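Local coordinates for glycosylation Associate Protein 1 (Streptococcus agalactiae serotype V, PDB 6OYC) that probably serves in the accessory Sec system, as part of a Gap123 complex linked to the glycosylation and secretion of proteins, at residues Ser338-Ile349 and Gln471-Glu482. Sequence-based numbering, arbitrary orientation.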
# COMPACT_ATOMS: atom_id res chain seq x y z
N SER A 338 25.98 -5.52 20.33
CA SER A 338 25.42 -4.56 21.27
C SER A 338 24.11 -5.06 21.86
O SER A 338 23.82 -4.80 23.03
CB SER A 338 25.22 -3.21 20.60
OG SER A 338 26.45 -2.50 20.51
N LEU A 339 23.32 -5.80 21.07
CA LEU A 339 22.05 -6.31 21.58
C LEU A 339 22.29 -7.31 22.70
O LEU A 339 21.58 -7.29 23.71
CB LEU A 339 21.24 -6.96 20.45
CG LEU A 339 20.64 -6.04 19.37
CD1 LEU A 339 20.10 -6.86 18.19
CD2 LEU A 339 19.58 -5.11 19.94
N TYR A 340 23.29 -8.19 22.53
CA TYR A 340 23.72 -9.08 23.60
C TYR A 340 24.03 -8.30 24.89
O TYR A 340 23.53 -8.65 25.96
CB TYR A 340 24.93 -9.88 23.14
CG TYR A 340 25.34 -11.00 24.07
CD1 TYR A 340 24.56 -12.13 24.21
CD2 TYR A 340 26.52 -10.93 24.80
CE1 TYR A 340 24.93 -13.16 25.06
CE2 TYR A 340 26.91 -11.96 25.65
CZ TYR A 340 26.10 -13.06 25.78
OH TYR A 340 26.46 -14.09 26.62
N LYS A 341 24.81 -7.23 24.78
CA LYS A 341 25.22 -6.49 25.97
C LYS A 341 24.03 -5.90 26.72
O LYS A 341 23.93 -6.04 27.95
CB LYS A 341 26.21 -5.38 25.58
CG LYS A 341 27.66 -5.85 25.44
CD LYS A 341 28.62 -4.68 25.57
CE LYS A 341 29.57 -4.60 24.38
NZ LYS A 341 30.54 -5.73 24.29
N VAL A 342 23.12 -5.23 26.01
CA VAL A 342 21.99 -4.62 26.71
C VAL A 342 21.04 -5.68 27.24
O VAL A 342 20.33 -5.46 28.23
CB VAL A 342 21.24 -3.60 25.82
CG1 VAL A 342 22.22 -2.72 25.05
CG2 VAL A 342 20.27 -4.31 24.88
N MET A 343 21.02 -6.86 26.61
CA MET A 343 20.06 -7.89 26.99
C MET A 343 20.51 -8.65 28.23
O MET A 343 19.67 -9.03 29.06
CB MET A 343 19.84 -8.85 25.83
CG MET A 343 18.74 -8.38 24.88
SD MET A 343 18.68 -9.32 23.35
CE MET A 343 17.84 -10.82 23.89
N LEU A 344 21.82 -8.88 28.39
CA LEU A 344 22.31 -9.45 29.64
C LEU A 344 22.03 -8.50 30.80
O LEU A 344 21.73 -8.95 31.91
CB LEU A 344 23.80 -9.75 29.56
CG LEU A 344 24.30 -10.78 28.56
CD1 LEU A 344 25.76 -10.51 28.37
CD2 LEU A 344 24.08 -12.20 29.06
N LYS A 345 22.10 -7.20 30.55
CA LYS A 345 21.79 -6.20 31.56
C LYS A 345 20.30 -6.02 31.80
O LYS A 345 19.93 -5.26 32.70
CB LYS A 345 22.38 -4.85 31.14
CG LYS A 345 23.86 -4.68 31.41
CD LYS A 345 24.34 -3.34 30.88
CE LYS A 345 23.42 -2.21 31.33
NZ LYS A 345 22.96 -1.36 30.18
N ASN A 346 19.42 -6.68 31.02
CA ASN A 346 17.98 -6.45 31.15
C ASN A 346 17.23 -7.65 30.57
O ASN A 346 17.05 -7.74 29.35
CB ASN A 346 17.57 -5.16 30.48
CG ASN A 346 16.15 -4.77 30.79
OD1 ASN A 346 15.31 -5.62 31.08
ND2 ASN A 346 15.87 -3.47 30.75
N ASN A 347 16.76 -8.53 31.46
CA ASN A 347 16.09 -9.78 31.09
C ASN A 347 14.71 -9.58 30.47
O ASN A 347 14.14 -10.54 29.95
CB ASN A 347 15.98 -10.68 32.33
CG ASN A 347 15.73 -9.89 33.60
OD1 ASN A 347 14.61 -9.47 33.88
ND2 ASN A 347 16.79 -9.68 34.39
N ASP A 348 14.15 -8.37 30.54
CA ASP A 348 12.84 -8.10 29.97
C ASP A 348 12.90 -7.71 28.49
O ASP A 348 11.87 -7.76 27.81
CB ASP A 348 12.13 -7.02 30.79
CG ASP A 348 11.65 -7.53 32.15
OD1 ASP A 348 11.63 -8.76 32.35
OD2 ASP A 348 11.32 -6.71 33.01
N ILE A 349 14.08 -7.35 27.98
CA ILE A 349 14.22 -6.99 26.58
C ILE A 349 14.13 -8.24 25.71
O ILE A 349 14.76 -9.27 26.00
CB ILE A 349 15.54 -6.26 26.34
CG1 ILE A 349 15.51 -4.88 26.99
CG2 ILE A 349 15.83 -6.15 24.86
CD1 ILE A 349 16.85 -4.20 27.02
N GLN A 471 27.45 0.73 17.96
CA GLN A 471 27.66 0.46 19.38
C GLN A 471 26.93 1.47 20.27
O GLN A 471 26.69 1.19 21.45
CB GLN A 471 29.17 0.43 19.69
CG GLN A 471 29.76 1.68 20.34
CD GLN A 471 31.24 1.51 20.72
OE1 GLN A 471 31.63 0.53 21.37
NE2 GLN A 471 32.07 2.46 20.30
N GLU A 472 26.53 2.61 19.72
CA GLU A 472 25.70 3.54 20.47
C GLU A 472 24.31 2.97 20.77
O GLU A 472 23.60 3.54 21.61
CB GLU A 472 25.64 4.85 19.70
CG GLU A 472 25.43 6.09 20.53
CD GLU A 472 25.42 7.35 19.67
OE1 GLU A 472 25.93 7.28 18.52
OE2 GLU A 472 24.89 8.39 20.13
N LEU A 473 23.89 1.88 20.11
CA LEU A 473 22.71 1.14 20.56
C LEU A 473 22.78 0.81 22.04
O LEU A 473 21.75 0.76 22.72
CB LEU A 473 22.55 -0.16 19.78
CG LEU A 473 22.03 -0.10 18.34
CD1 LEU A 473 22.06 -1.49 17.71
CD2 LEU A 473 20.64 0.54 18.28
N GLU A 474 24.00 0.57 22.55
CA GLU A 474 24.19 0.25 23.97
C GLU A 474 23.82 1.42 24.86
O GLU A 474 23.59 1.22 26.06
CB GLU A 474 25.64 -0.18 24.23
CG GLU A 474 25.96 -1.59 23.79
CD GLU A 474 27.46 -1.83 23.66
OE1 GLU A 474 27.92 -2.26 22.58
OE2 GLU A 474 28.18 -1.59 24.65
N LYS A 475 23.76 2.63 24.32
CA LYS A 475 23.23 3.80 25.02
C LYS A 475 21.78 4.07 24.66
O LYS A 475 20.96 4.33 25.54
CB LYS A 475 24.09 5.03 24.69
CG LYS A 475 23.70 6.30 25.41
CD LYS A 475 24.68 7.44 25.08
CE LYS A 475 24.30 8.76 25.77
NZ LYS A 475 25.36 9.82 25.63
N ALA A 476 21.45 3.96 23.37
CA ALA A 476 20.12 4.34 22.89
C ALA A 476 19.04 3.38 23.38
O ALA A 476 17.92 3.82 23.69
CB ALA A 476 20.14 4.42 21.36
N ILE A 477 19.33 2.09 23.45
CA ILE A 477 18.30 1.13 23.85
C ILE A 477 17.92 1.34 25.31
O ILE A 477 16.72 1.42 25.62
CB ILE A 477 18.74 -0.32 23.56
CG1 ILE A 477 18.86 -0.55 22.05
CG2 ILE A 477 17.76 -1.30 24.15
CD1 ILE A 477 19.32 -1.95 21.66
N PRO A 478 18.88 1.45 26.25
CA PRO A 478 18.48 1.76 27.64
C PRO A 478 17.77 3.09 27.78
O PRO A 478 16.85 3.21 28.59
CB PRO A 478 19.81 1.76 28.40
CG PRO A 478 20.67 0.83 27.61
CD PRO A 478 20.31 1.12 26.17
N TYR A 479 18.17 4.09 26.99
CA TYR A 479 17.55 5.42 27.04
C TYR A 479 16.03 5.36 26.92
O TYR A 479 15.32 6.18 27.52
CB TYR A 479 18.13 6.28 25.92
CG TYR A 479 17.60 7.69 25.87
CD1 TYR A 479 18.16 8.68 26.68
CD2 TYR A 479 16.57 8.06 25.01
CE1 TYR A 479 17.71 9.99 26.64
CE2 TYR A 479 16.11 9.38 24.96
CZ TYR A 479 16.69 10.33 25.78
OH TYR A 479 16.26 11.64 25.76
N TYR A 480 15.51 4.45 26.10
CA TYR A 480 14.06 4.35 25.94
C TYR A 480 13.46 3.16 26.65
O TYR A 480 12.28 3.20 27.01
CB TYR A 480 13.69 4.31 24.44
CG TYR A 480 13.59 5.70 23.84
CD1 TYR A 480 12.69 6.62 24.36
CD2 TYR A 480 14.41 6.10 22.80
CE1 TYR A 480 12.61 7.89 23.84
CE2 TYR A 480 14.32 7.38 22.28
CZ TYR A 480 13.42 8.27 22.81
OH TYR A 480 13.31 9.56 22.31
N CYS A 481 14.24 2.12 26.91
CA CYS A 481 13.70 0.90 27.50
C CYS A 481 13.67 0.94 29.01
O CYS A 481 12.73 0.41 29.62
CB CYS A 481 14.50 -0.31 27.03
SG CYS A 481 14.04 -0.82 25.36
N GLU A 482 14.66 1.56 29.64
CA GLU A 482 14.79 1.53 31.09
C GLU A 482 14.47 2.85 31.76
O GLU A 482 13.97 2.85 32.88
CB GLU A 482 16.20 1.05 31.45
CG GLU A 482 16.57 -0.18 30.59
CD GLU A 482 17.95 -0.74 30.86
OE1 GLU A 482 18.70 -0.10 31.63
OE2 GLU A 482 18.27 -1.81 30.30
O HOH W 1 24.19 -0.53 27.79
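Ser338 and Glu474 bring their CA atoms within 5.7 Å where helices 338-344 and 473-481 run side by side, axes 9.2 Å apart at closest and crossing at -41°. Ser338 OG, beside its own backbone N at chi1 -79°, donates to Glu474 OE1 at 2.6 Å, using the anti lone pair of that carboxylate oxygen. The aliphatic part of Lys341 lies across the same carboxylate, CD being 3.3 Å from Glu474 OE2, while its ammonium group stops short of a salt bridge. Inward from this polar border, Ile477 CD1 meets Leu339 CD2 at 3.6 Å, and Ile477 CG2 packs against Val342 CG2 and Ile349 CD1. At the far end the amide of Asn346 does two jobs: OD1 closes an Asx turn by accepting from Asp348 N, and ND2 donates to Glu482 OE2 at 3.0 Å, nearly straight (166°) but from above the carboxylate plane. A water joins Lys345 NZ to Glu474 O. This pairing illustrates how helices flanking one face of a parallel sheet, here in a Rossmann-like domain consistent with the GT-B clan, share an apolar floor: Leu339 and Ile477 rest on strand 318-323, Ile349 opens the neighbouring strand 349-354, and Leu473 and Ile477 reach strand 426-428.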